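Local coordinates for protein aromatic amino acid beta-eliminating lyase/threonine aldolase (Exiguobacterium sibiricum, PDB 3LWS) that belongs to the beta-eliminating lyase family of pyridoxal-phosphate-dependent proteins and forms a two-subunit assembly with the cofactor covalently attached, at residues Phe67-Thr72 / Ile238-Tyr243; Asp36-Asp41 / Gly46-Pro51; Thr90-Pro95 / Lys131-Ile136. All coordinates share one frame; numbering follows the deposited sequence.

Interaction 1 of 3, residues Phe67-Thr72 / Ile238-Tyr243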
ATOM      1  N   PHE A  67       8.157   6.991   4.724  1.00 17.23           N
ATOM      2  CA  PHE A  67       6.825   7.037   4.160  1.00 17.27           C
ATOM      3  C   PHE A  67       6.230   5.632   4.155  1.00 17.00           C
ATOM      4  O   PHE A  67       6.806   4.731   3.581  1.00 19.61           O
ATOM      5  CB  PHE A  67       6.824   7.574   2.714  1.00 18.50           C
ATOM      6  CG  PHE A  67       5.430   7.884   2.201  1.00 19.09           C
ATOM      7  CD1 PHE A  67       4.849   9.117   2.453  1.00 19.78           C
ATOM      8  CD2 PHE A  67       4.710   6.949   1.502  1.00 19.68           C
ATOM      9  CE1 PHE A  67       3.547   9.402   2.020  1.00 22.41           C
ATOM     10  CE2 PHE A  67       3.430   7.229   1.045  1.00 19.94           C
ATOM     11  CZ  PHE A  67       2.855   8.455   1.293  1.00 22.21           C
ATOM     12  N   PHE A  68       5.060   5.468   4.763  1.00 17.10           N
ATOM     13  CA  PHE A  68       4.347   4.189   4.749  1.00 16.20           C
ATOM     14  C   PHE A  68       3.005   4.321   4.001  1.00 17.46           C
ATOM     15  O   PHE A  68       2.404   5.387   4.002  1.00 18.83           O
ATOM     16  CB  PHE A  68       4.057   3.746   6.181  1.00 16.42           C
ATOM     17  CG  PHE A  68       5.188   3.011   6.838  1.00 15.56           C
ATOM     18  CD1 PHE A  68       6.236   3.704   7.429  1.00 18.16           C
ATOM     19  CD2 PHE A  68       5.167   1.633   6.940  1.00 18.13           C
ATOM     20  CE1 PHE A  68       7.306   2.982   8.084  1.00 17.99           C
ATOM     21  CE2 PHE A  68       6.205   0.928   7.614  1.00 14.73           C
ATOM     22  CZ  PHE A  68       7.274   1.611   8.169  1.00 18.38           C
ATOM     23  N   PRO A  69       2.531   3.236   3.365  1.00 19.14           N
ATOM     24  CA  PRO A  69       1.179   3.207   2.774  1.00 18.60           C
ATOM     25  C   PRO A  69       0.038   3.422   3.761  1.00 18.49           C
ATOM     26  O   PRO A  69      -1.009   3.999   3.387  1.00 18.51           O
ATOM     27  CB  PRO A  69       1.075   1.798   2.187  1.00 19.14           C
ATOM     28  CG  PRO A  69       2.210   1.057   2.705  1.00 20.33           C
ATOM     29  CD  PRO A  69       3.277   2.013   3.042  1.00 17.44           C
ATOM     30  N   SER A  70       0.239   2.986   5.007  1.00 17.72           N
ATOM     31  CA  SER A  70      -0.769   3.167   6.057  1.00 17.83           C
ATOM     32  C   SER A  70      -0.197   3.423   7.446  1.00 16.66           C
ATOM     33  O   SER A  70       0.903   3.001   7.789  1.00 15.06           O
ATOM     34  CB  SER A  70      -1.661   1.932   6.099  1.00 18.37           C
ATOM     35  OG  SER A  70      -0.936   0.777   6.507  1.00 18.25           O
ATOM     36  N   GLY A  71      -0.980   4.128   8.244  1.00 16.10           N
ATOM     37  CA  GLY A  71      -0.711   4.243   9.654  1.00 16.19           C
ATOM     38  C   GLY A  71      -0.858   2.917  10.390  1.00 16.99           C
ATOM     39  O   GLY A  71      -0.230   2.703  11.436  1.00 14.85           O
ATOM     40  N   THR A  72      -1.714   2.041   9.876  1.00 17.47           N
ATOM     41  CA  THR A  72      -1.905   0.737  10.498  1.00 18.53           C
ATOM     42  C   THR A  72      -0.586  -0.007  10.515  1.00 18.58           C
ATOM     43  O   THR A  72      -0.138  -0.445  11.580  1.00 17.12           O
ATOM     44  CB  THR A  72      -3.047  -0.059   9.817  1.00 19.66           C
ATOM     45  OG1 THR A  72      -4.284   0.551  10.206  1.00 18.92           O
ATOM     46  CG2 THR A  72      -3.038  -1.553  10.249  1.00 14.92           C
ATOM     47  N   ILE A 238       7.176  -0.729  -5.316  1.00 23.47           N
ATOM     48  CA  ILE A 238       8.077  -0.114  -6.304  1.00 23.16           C
ATOM     49  C   ILE A 238       7.821   1.385  -6.447  1.00 23.07           C
ATOM     50  O   ILE A 238       8.791   2.158  -6.541  1.00 23.46           O
ATOM     51  CB  ILE A 238       7.971  -0.785  -7.701  1.00 23.23           C
ATOM     52  CG1 ILE A 238       8.985  -0.145  -8.666  1.00 28.79           C
ATOM     53  CG2 ILE A 238       6.495  -0.779  -8.210  1.00 22.32           C
ATOM     54  CD1 ILE A 238       9.484  -1.071  -9.744  1.00 30.02           C
ATOM     55  N   SER A 239       6.530   1.780  -6.456  1.00 22.74           N
ATOM     56  CA  SER A 239       6.114   3.174  -6.706  1.00 20.77           C
ATOM     57  C   SER A 239       5.006   3.609  -5.710  1.00 18.34           C
ATOM     58  O   SER A 239       3.884   3.143  -5.784  1.00 19.33           O
ATOM     59  CB  SER A 239       5.583   3.347  -8.145  1.00 21.89           C
ATOM     60  OG  SER A 239       6.568   3.187  -9.139  1.00 22.40           O
ATOM     61  N   LEU A 240       5.369   4.450  -4.751  1.00 18.46           N
ATOM     62  CA  LEU A 240       4.442   5.066  -3.828  1.00 18.33           C
ATOM     63  C   LEU A 240       4.218   6.555  -4.128  1.00 18.99           C
ATOM     64  O   LEU A 240       3.566   7.235  -3.321  1.00 18.02           O
ATOM     65  CB  LEU A 240       4.933   4.897  -2.387  1.00 17.71           C
ATOM     66  CG  LEU A 240       4.772   3.550  -1.707  1.00 17.55           C
ATOM     67  CD1 LEU A 240       5.413   3.599  -0.321  1.00 21.47           C
ATOM     68  CD2 LEU A 240       3.328   3.128  -1.572  1.00 18.18           C
ATOM     69  N   TYR A 241       4.746   7.068  -5.257  1.00 18.15           N
ATOM     70  CA  TYR A 241       4.529   8.480  -5.605  1.00 18.94           C
ATOM     71  C   TYR A 241       3.041   8.873  -5.691  1.00 18.49           C
ATOM     72  O   TYR A 241       2.696   9.957  -5.243  1.00 17.09           O
ATOM     73  CB  TYR A 241       5.275   8.924  -6.896  1.00 19.33           C
ATOM     74  CG  TYR A 241       4.800   8.320  -8.207  1.00 17.26           C
ATOM     75  CD1 TYR A 241       3.773   8.913  -8.962  1.00 17.60           C
ATOM     76  CD2 TYR A 241       5.394   7.184  -8.721  1.00 19.04           C
ATOM     77  CE1 TYR A 241       3.323   8.344 -10.155  1.00 18.04           C
ATOM     78  CE2 TYR A 241       4.984   6.639  -9.936  1.00 18.24           C
ATOM     79  CZ  TYR A 241       3.955   7.226 -10.639  1.00 16.97           C
ATOM     80  OH  TYR A 241       3.594   6.688 -11.828  1.00 19.89           O
ATOM     81  N   PRO A 242       2.158   7.986  -6.216  1.00 18.66           N
ATOM     82  CA  PRO A 242       0.778   8.443  -6.320  1.00 19.00           C
ATOM     83  C   PRO A 242       0.204   8.946  -4.983  1.00 19.52           C
ATOM     84  O   PRO A 242      -0.623   9.885  -4.980  1.00 19.43           O
ATOM     85  CB  PRO A 242       0.030   7.207  -6.851  1.00 19.04           C
ATOM     86  CG  PRO A 242       1.045   6.418  -7.545  1.00 21.01           C
ATOM     87  CD  PRO A 242       2.278   6.583  -6.659  1.00 19.07           C
ATOM     88  N   TYR A 243       0.670   8.361  -3.872  1.00 16.52           N
ATOM     89  CA  TYR A 243       0.311   8.865  -2.570  1.00 17.38           C
ATOM     90  C   TYR A 243       1.235   9.934  -2.054  1.00 18.25           C
ATOM     91  O   TYR A 243       0.770  10.755  -1.299  1.00 18.63           O
ATOM     92  CB  TYR A 243       0.243   7.769  -1.526  1.00 18.43           C
ATOM     93  CG  TYR A 243      -0.754   6.713  -1.862  1.00 19.54           C
ATOM     94  CD1 TYR A 243      -2.115   6.992  -1.920  1.00 21.62           C
ATOM     95  CD2 TYR A 243      -0.349   5.415  -2.095  1.00 29.61           C
ATOM     96  CE1 TYR A 243      -3.039   5.997  -2.225  1.00 18.67           C
ATOM     97  CE2 TYR A 243      -1.268   4.420  -2.381  1.00 32.37           C
ATOM     98  CZ  TYR A 243      -2.603   4.715  -2.460  1.00 26.46           C
ATOM     99  OH  TYR A 243      -3.519   3.704  -2.742  1.00 26.45           O
TER

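Interaction 2 of 3, residues Asp36-Asp41 / Gly46-Pro51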
ATOM      1  N   ASP A  36       5.006  15.058 -16.711  1.00 24.22           N
ATOM      2  CA  ASP A  36       4.931  13.621 -17.021  1.00 25.03           C
ATOM      3  C   ASP A  36       6.312  12.967 -16.885  1.00 25.07           C
ATOM      4  O   ASP A  36       6.413  11.788 -16.580  1.00 25.43           O
ATOM      5  CB  ASP A  36       4.455  13.331 -18.431  1.00 25.57           C
ATOM      6  CG  ASP A  36       2.987  13.612 -18.668  1.00 31.04           C
ATOM      7  OD1 ASP A  36       2.137  13.553 -17.748  1.00 32.80           O
ATOM      8  OD2 ASP A  36       2.689  13.872 -19.853  1.00 38.64           O
ATOM      9  N   GLU A  37       7.377  13.741 -17.081  1.00 25.01           N
ATOM     10  CA  GLU A  37       8.721  13.188 -17.074  1.00 25.62           C
ATOM     11  C   GLU A  37       9.311  13.039 -15.664  1.00 23.98           C
ATOM     12  O   GLU A  37      10.364  12.479 -15.521  1.00 25.30           O
ATOM     13  CB  GLU A  37       9.654  14.028 -17.980  1.00 27.87           C
ATOM     14  CG  GLU A  37       9.151  14.198 -19.439  1.00 34.65           C
ATOM     15  CD  GLU A  37       7.944  15.146 -19.591  1.00 39.54           C
ATOM     16  OE1 GLU A  37       7.770  16.092 -18.780  1.00 40.82           O
ATOM     17  OE2 GLU A  37       7.156  14.936 -20.533  1.00 43.72           O
HETATM   18  N   MSE A  38       8.643  13.492 -14.613  1.00 23.24           N
HETATM   19  CA  MSE A  38       9.190  13.273 -13.259  1.00 23.09           C
HETATM   20  C   MSE A  38       9.403  11.775 -12.971  1.00 22.56           C
HETATM   21  O   MSE A  38       8.468  10.982 -13.141  1.00 20.99           O
HETATM   22  CB  MSE A  38       8.275  13.882 -12.196  1.00 21.56           C
HETATM   23  CG  MSE A  38       9.018  14.232 -10.893  1.00 31.68           C
HETATM   24 SE   MSE A  38       7.805  14.784  -9.470  0.75 47.28          SE
HETATM   25  CE  MSE A  38       8.907  16.162  -8.589  1.00 36.85           C
ATOM     26  N   ALA A  39      10.630  11.389 -12.553  1.00 21.70           N
ATOM     27  CA  ALA A  39      10.930   9.986 -12.265  1.00 21.15           C
ATOM     28  C   ALA A  39      10.245   9.520 -10.975  1.00 21.63           C
ATOM     29  O   ALA A  39      10.139  10.245  -9.972  1.00 22.99           O
ATOM     30  CB  ALA A  39      12.484   9.699 -12.207  1.00 22.27           C
ATOM     31  N   SER A  40       9.806   8.283 -11.009  1.00 22.78           N
ATOM     32  CA  SER A  40       9.174   7.661  -9.880  1.00 22.25           C
ATOM     33  C   SER A  40      10.201   7.353  -8.851  1.00 23.30           C
ATOM     34  O   SER A  40      11.367   7.201  -9.165  1.00 20.67           O
ATOM     35  CB  SER A  40       8.518   6.354 -10.291  1.00 23.07           C
ATOM     36  OG  SER A  40       8.223   5.548  -9.150  1.00 24.83           O
ATOM     37  N   ASP A  41       9.727   7.208  -7.618  1.00 23.43           N
ATOM     38  CA  ASP A  41      10.483   6.568  -6.559  1.00 21.20           C
ATOM     39  C   ASP A  41      10.759   5.117  -6.946  1.00 22.36           C
ATOM     40  O   ASP A  41      10.165   4.587  -7.899  1.00 21.96           O
ATOM     41  CB  ASP A  41       9.722   6.657  -5.219  1.00 22.17           C
ATOM     42  CG  ASP A  41       8.322   6.021  -5.282  1.00 21.46           C
ATOM     43  OD1 ASP A  41       7.555   6.305  -6.247  1.00 20.64           O
ATOM     44  OD2 ASP A  41       7.986   5.210  -4.383  1.00 23.89           O
ATOM     45  N   GLY A  46      15.192   6.899  -3.958  1.00 24.66           N
ATOM     46  CA  GLY A  46      15.213   7.598  -5.215  1.00 25.16           C
ATOM     47  C   GLY A  46      14.374   8.849  -5.172  1.00 24.13           C
ATOM     48  O   GLY A  46      14.175   9.467  -4.102  1.00 22.89           O
ATOM     49  N   ALA A  47      13.865   9.198  -6.356  1.00 24.48           N
ATOM     50  CA  ALA A  47      13.134  10.435  -6.560  1.00 23.74           C
ATOM     51  C   ALA A  47      11.841  10.450  -5.754  1.00 22.91           C
ATOM     52  O   ALA A  47      11.259   9.406  -5.534  1.00 22.77           O
ATOM     53  CB  ALA A  47      12.808  10.598  -8.012  1.00 24.21           C
ATOM     54  N   ILE A  48      11.430  11.656  -5.348  1.00 22.18           N
ATOM     55  CA  ILE A  48      10.141  11.960  -4.734  1.00 21.50           C
ATOM     56  C   ILE A  48      10.140  11.553  -3.270  1.00 20.76           C
ATOM     57  O   ILE A  48       9.990  12.405  -2.382  1.00 22.26           O
ATOM     58  CB  ILE A  48       8.901  11.347  -5.531  1.00 22.10           C
ATOM     59  CG1 ILE A  48       8.812  11.875  -6.967  1.00 21.99           C
ATOM     60  CG2 ILE A  48       7.615  11.693  -4.855  1.00 22.04           C
ATOM     61  CD1 ILE A  48       7.646  11.231  -7.788  1.00 17.72           C
ATOM     62  N   ILE A  49      10.313  10.264  -3.015  1.00 21.48           N
ATOM     63  CA  ILE A  49      10.256   9.726  -1.661  1.00 20.20           C
ATOM     64  C   ILE A  49      11.365  10.284  -0.738  1.00 21.32           C
ATOM     65  O   ILE A  49      11.062  10.673   0.389  1.00 19.41           O
ATOM     66  CB  ILE A  49      10.264   8.167  -1.664  1.00 19.09           C
ATOM     67  CG1 ILE A  49       9.857   7.631  -0.278  1.00 18.81           C
ATOM     68  CG2 ILE A  49      11.623   7.638  -2.124  1.00 20.15           C
ATOM     69  CD1 ILE A  49       9.366   6.140  -0.241  1.00 21.38           C
ATOM     70  N   GLU A  50      12.615  10.363  -1.204  1.00 21.62           N
ATOM     71  CA  GLU A  50      13.690  10.875  -0.324  1.00 21.86           C
ATOM     72  C   GLU A  50      13.512  12.310   0.088  1.00 21.17           C
ATOM     73  O   GLU A  50      13.607  12.587   1.258  1.00 21.83           O
ATOM     74  CB  GLU A  50      15.114  10.631  -0.850  1.00 22.44           C
ATOM     75  CG  GLU A  50      15.439   9.190  -0.890  1.00 25.85           C
ATOM     76  CD  GLU A  50      16.899   8.863  -1.157  1.00 31.70           C
ATOM     77  OE1 GLU A  50      17.755   9.375  -0.410  1.00 35.52           O
ATOM     78  OE2 GLU A  50      17.162   8.031  -2.064  1.00 28.25           O
ATOM     79  N   PRO A  51      13.222  13.218  -0.851  1.00 22.47           N
ATOM     80  CA  PRO A  51      12.947  14.594  -0.444  1.00 23.74           C
ATOM     81  C   PRO A  51      11.703  14.744   0.471  1.00 23.36           C
ATOM     82  O   PRO A  51      11.716  15.560   1.411  1.00 23.29           O
ATOM     83  CB  PRO A  51      12.714  15.310  -1.784  1.00 23.82           C
ATOM     84  CG  PRO A  51      13.437  14.553  -2.757  1.00 24.77           C
ATOM     85  CD  PRO A  51      13.393  13.121  -2.313  1.00 22.36           C
TER
HETATM   86  O   HOH W   1      13.961   7.098  -8.308  1.00 31.24           O

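Interaction 3 of 3, residues Thr90-Pro95 / Lys131-Ile136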
ATOM      1  N   THR A  90       5.368  -5.949  25.999  1.00 20.57           N
ATOM      2  CA  THR A  90       4.110  -5.336  26.423  1.00 21.14           C
ATOM      3  C   THR A  90       4.112  -3.853  26.067  1.00 20.34           C
ATOM      4  O   THR A  90       5.091  -3.158  26.301  1.00 20.96           O
ATOM      5  CB  THR A  90       3.850  -5.531  27.938  1.00 20.54           C
ATOM      6  OG1 THR A  90       3.733  -6.933  28.217  1.00 18.93           O
ATOM      7  CG2 THR A  90       2.560  -4.811  28.374  1.00 17.21           C
ATOM      8  N   VAL A  91       3.004  -3.384  25.499  1.00 19.06           N
ATOM      9  CA  VAL A  91       2.818  -1.970  25.174  1.00 18.73           C
ATOM     10  C   VAL A  91       1.534  -1.495  25.867  1.00 19.70           C
ATOM     11  O   VAL A  91       0.671  -2.306  26.209  1.00 19.65           O
ATOM     12  CB  VAL A  91       2.772  -1.742  23.646  1.00 19.67           C
ATOM     13  CG1 VAL A  91       4.060  -2.276  22.973  1.00 16.02           C
ATOM     14  CG2 VAL A  91       1.530  -2.366  23.043  1.00 18.38           C
ATOM     15  N   ALA A  92       1.433  -0.208  26.125  1.00 17.12           N
ATOM     16  CA  ALA A  92       0.246   0.338  26.713  1.00 19.46           C
ATOM     17  C   ALA A  92      -0.323   1.525  25.903  1.00 21.41           C
ATOM     18  O   ALA A  92       0.408   2.334  25.283  1.00 22.24           O
ATOM     19  CB  ALA A  92       0.501   0.722  28.181  1.00 18.59           C
ATOM     20  N   TYR A  93      -1.642   1.613  25.916  1.00 21.31           N
ATOM     21  CA  TYR A  93      -2.362   2.686  25.258  1.00 19.49           C
ATOM     22  C   TYR A  93      -3.823   2.737  25.728  1.00 19.29           C
ATOM     23  O   TYR A  93      -4.245   1.918  26.552  1.00 19.60           O
ATOM     24  CB  TYR A  93      -2.270   2.561  23.718  1.00 20.77           C
ATOM     25  CG  TYR A  93      -2.561   1.204  23.090  1.00 18.06           C
ATOM     26  CD1 TYR A  93      -3.709   0.513  23.386  1.00 19.13           C
ATOM     27  CD2 TYR A  93      -1.703   0.660  22.141  1.00 21.90           C
ATOM     28  CE1 TYR A  93      -3.997  -0.730  22.793  1.00 19.96           C
ATOM     29  CE2 TYR A  93      -2.013  -0.567  21.507  1.00 23.16           C
ATOM     30  CZ  TYR A  93      -3.168  -1.244  21.873  1.00 20.40           C
ATOM     31  OH  TYR A  93      -3.508  -2.433  21.312  1.00 20.58           O
ATOM     32  N   HIS A  94      -4.558   3.741  25.249  1.00 19.37           N
ATOM     33  CA  HIS A  94      -6.003   3.898  25.541  1.00 17.98           C
ATOM     34  C   HIS A  94      -6.809   2.661  25.051  1.00 20.03           C
ATOM     35  O   HIS A  94      -6.476   2.103  24.011  1.00 18.03           O
ATOM     36  CB  HIS A  94      -6.511   5.190  24.851  1.00 19.32           C
ATOM     37  CG  HIS A  94      -7.876   5.630  25.294  1.00 18.51           C
ATOM     38  ND1 HIS A  94      -9.046   5.171  24.711  1.00 15.84           N
ATOM     39  CD2 HIS A  94      -8.252   6.468  26.288  1.00 18.73           C
ATOM     40  CE1 HIS A  94     -10.078   5.707  25.340  1.00 22.64           C
ATOM     41  NE2 HIS A  94      -9.625   6.508  26.290  1.00 17.58           N
ATOM     42  N   PRO A  95      -7.900   2.263  25.766  1.00 20.09           N
ATOM     43  CA  PRO A  95      -8.685   1.084  25.300  1.00 21.58           C
ATOM     44  C   PRO A  95      -9.289   1.202  23.881  1.00 19.68           C
ATOM     45  O   PRO A  95      -9.541   0.200  23.239  1.00 18.74           O
ATOM     46  CB  PRO A  95      -9.808   0.948  26.334  1.00 22.81           C
ATOM     47  CG  PRO A  95      -9.460   1.850  27.488  1.00 21.45           C
ATOM     48  CD  PRO A  95      -8.354   2.768  27.079  1.00 21.10           C
ATOM     49  N   LYS A 131       1.726   6.560  35.690  1.00 24.12           N
ATOM     50  CA  LYS A 131       2.716   6.278  36.741  1.00 24.33           C
ATOM     51  C   LYS A 131       2.526   4.897  37.378  1.00 24.86           C
ATOM     52  O   LYS A 131       3.473   4.357  37.924  1.00 25.16           O
ATOM     53  CB  LYS A 131       2.694   7.347  37.835  1.00 23.72           C
ATOM     54  CG  LYS A 131       3.198   8.728  37.411  1.00 25.36           C
ATOM     55  CD  LYS A 131       2.857   9.802  38.438  1.00 30.64           C
ATOM     56  CE  LYS A 131       3.558  11.108  38.142  1.00 34.03           C
ATOM     57  NZ  LYS A 131       3.068  12.248  38.975  1.00 30.77           N
ATOM     58  N   ALA A 132       1.309   4.346  37.338  1.00 25.04           N
ATOM     59  CA  ALA A 132       1.048   3.009  37.877  1.00 25.49           C
ATOM     60  C   ALA A 132       1.425   1.898  36.910  1.00 24.77           C
ATOM     61  O   ALA A 132       1.400   0.738  37.293  1.00 25.28           O
ATOM     62  CB  ALA A 132      -0.448   2.869  38.327  1.00 23.70           C
ATOM     63  N   LEU A 133       1.767   2.230  35.662  1.00 25.13           N
ATOM     64  CA  LEU A 133       2.196   1.191  34.704  1.00 24.83           C
ATOM     65  C   LEU A 133       3.461   0.501  35.185  1.00 23.47           C
ATOM     66  O   LEU A 133       4.300   1.163  35.761  1.00 23.67           O
ATOM     67  CB  LEU A 133       2.431   1.744  33.297  1.00 24.34           C
ATOM     68  CG  LEU A 133       1.170   2.187  32.508  1.00 24.64           C
ATOM     69  CD1 LEU A 133       1.587   2.799  31.178  1.00 23.09           C
ATOM     70  CD2 LEU A 133       0.172   1.039  32.289  1.00 23.59           C
ATOM     71  N   PRO A 134       3.575  -0.827  34.947  1.00 23.62           N
ATOM     72  CA  PRO A 134       4.788  -1.593  35.168  1.00 25.36           C
ATOM     73  C   PRO A 134       5.770  -1.366  34.007  1.00 25.56           C
ATOM     74  O   PRO A 134       5.511  -0.529  33.122  1.00 23.85           O
ATOM     75  CB  PRO A 134       4.278  -3.030  35.168  1.00 26.20           C
ATOM     76  CG  PRO A 134       3.206  -3.026  34.151  1.00 24.71           C
ATOM     77  CD  PRO A 134       2.513  -1.692  34.375  1.00 24.16           C
ATOM     78  N   ASP A 135       6.908  -2.059  34.065  1.00 25.65           N
ATOM     79  CA  ASP A 135       7.940  -2.004  33.022  1.00 24.32           C
ATOM     80  C   ASP A 135       7.304  -2.476  31.713  1.00 22.60           C
ATOM     81  O   ASP A 135       6.848  -3.624  31.597  1.00 21.86           O
ATOM     82  CB  ASP A 135       9.168  -2.877  33.369  1.00 25.02           C
ATOM     83  CG  ASP A 135      10.176  -2.181  34.309  1.00 30.12           C
ATOM     84  OD1 ASP A 135      10.154  -0.937  34.467  1.00 32.53           O
ATOM     85  OD2 ASP A 135      11.044  -2.891  34.868  1.00 27.92           O
ATOM     86  N   ILE A 136       7.218  -1.562  30.760  1.00 20.74           N
ATOM     87  CA  ILE A 136       6.698  -1.859  29.405  1.00 21.35           C
ATOM     88  C   ILE A 136       7.673  -1.306  28.368  1.00 20.53           C
ATOM     89  O   ILE A 136       8.513  -0.491  28.703  1.00 21.24           O
ATOM     90  CB  ILE A 136       5.261  -1.259  29.204  1.00 21.81           C
ATOM     91  CG1 ILE A 136       5.275   0.262  29.338  1.00 22.38           C
ATOM     92  CG2 ILE A 136       4.298  -1.845  30.215  1.00 19.56           C
ATOM     93  CD1 ILE A 136       3.999   0.962  28.896  1.00 22.21           C
TER

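Interaction 1 of 3, residues Phe67-Thr72 / Ile238-Tyr243
Phe-67, Leu-240, Pro-69 and Tyr-243 form a small, fully buried apolar contact. It joins the end of strand 64-68 to the start of helix 241-254. The backbones stay apart: the nearest CA atoms, those of Pro-69 and Leu-240, are 7.6 Å from each other. Side chains bridge that distance.

Phe-67 and Leu-240 carry the contact in about equal measure. Phe-67 CG stands anti to the backbone N (chi1 -169°), which turns the ring toward 238-243. The ring meets its neighbours with its edge. Leu-240 CD1 lies in the ring plane, 3.9 Å from Phe-67 CD2. The far end of the ring reaches the root of the tyrosine, with Phe-67 CZ 3.9 Å from Tyr-243 CB. The side chains of Phe-67 and Tyr-243 cross at about a right angle. The same leucine methyl also serves Pro-69, whose CD sits 4.3 Å from Leu-240 CD1. It thus touches both the phenyl edge and, more loosely, the proline ring. Every touching pair is carbon on carbon, so the contact rests on van der Waals packing.

The polar end of Tyr-243 turns elsewhere. Its OH hydrogen-bonds to the backbone O of Ser-239 of the second subunit, and its ring meets Tyr-243 of that subunit. The contact thus lies directly against the dimer interface.

Leu-240 is the N-cap residue of helix 241-254, and Ser-70 is that of helix 71-86. Just past Pro-69, Gly-71 N and Thr-72 OG1 hydrogen-bond to phosphate oxygens of the modified lysine at position 206. The packing therefore lies where strand 64-68, at one side of the seven-stranded sheet, runs through a short turn into the phosphate-binding start of helix 71-86, with the first turn of helix 241-254 packed against it.

Interaction 2 of 3, residues Asp36-Asp41 / Gly46-Pro51
The backbone turns back on itself between Asp-41 and Ala-47, bringing their CA atoms to 4.7 Å and Asp-41 CA to 3.1 Å from Ala-47 O. The two segments share no direct hydrogen bond. A water links them instead, donating to Ser-40 O at 2.7 Å and accepting from Ala-47 N at 2.9 Å.

Ile-48 reaches back with its CD1 to lie 3.9 Å from SE of selenomethionine Met-38. Its CG1 lies opposite the carbonyl carbon (chi1 -60°) and the chain then runs extended (chi2 177°), which carries CD1 out to Met-38 and Ala-39 O. The two side chains cross obliquely. The same methyl and Ala-47 CB both press on Ala-39 O, with Ala-47 CB at 3.3 Å. This carbonyl oxygen is buried by the contact and has no polar partner in the model. Asp-41 CB meets Ile-49 CG2 at 3.8 Å. The carboxylate of Asp-41 points to other company: OD2 hydrogen-bonds to Leu-240 N.

Backbone bonds from Asp-36, Met-38 and Ser-40 tie the first segment to the second subunit. The second segment runs into helix 49-60. Beside that helix, Tyr-241 and Ile-244 of helix 241-254 cover Ile-48, and Ile-244 also touches Ile-49.

Interaction 3 of 3, residues Thr90-Pro95 / Lys131-Ile136
The tight part of this contact lies along Ile-136, at Ala-92 CB and at Thr-90 O. Two side chains of 131-136 converge on Ala-92 CB: Ile-136 CD1 at 3.6 Å and Leu-133 CD1 at 3.8 Å. The isoleucine reaches it because CG1 sits between the backbone N and the carbonyl carbon (chi1 62°), which sends CD1 along strand 90-93. At the other end, Ile-136 CB comes within 3.5 Å of Thr-90 O. The methyls also meet there, with Thr-90 CG2 3.9 Å from Ile-136 CG2.

The outer side is looser: apart from Leu-133, 131-135 is exposed. Leu-133 O still accepts from Arg-168, and Asp-135 O from Asn-88. Thr-90, at the start of the strand, is partly exposed, so this end lies nearer the solvent than Ala-92.

Segment 131-136 links helix 127-131 to strand 138-142, which pairs in parallel with strand 90-93. Strand 114-117 is the parallel neighbour on the opposite edge of 90-93. The path from 114-117 through helix 127-131 to 138-142 is therefore a beta-alpha-beta crossover that passes over strand 90-93, as in the large domain of fold-type I (aspartate aminotransferase-like) pyridoxal-phosphate proteins, with which the sheet order agrees.

Overall arrangement
Along the chain, interaction 2 closes before interaction 1 opens, and interaction 3 falls between the two segments of interaction 1. Interactions 1 and 2 are neighbours, with centres 13 Å apart. They touch directly: Ser-239 OG lies 2.9 Å from Ser-40 OG, a probable hydrogen bond. Both also reach the second subunit, so together they join helices 49-60 and 241-254 to the dimer interface. Interaction 3 stands apart, with its centre 30 Å from interaction 1 and 41 Å from interaction 2. It shares the seven-stranded sheet with interaction 1, and helix 71-86 leads from one to the other. Interaction 1 lies next to the cofactor phosphate, while interaction 3 packs a strand elsewhere in the sheet.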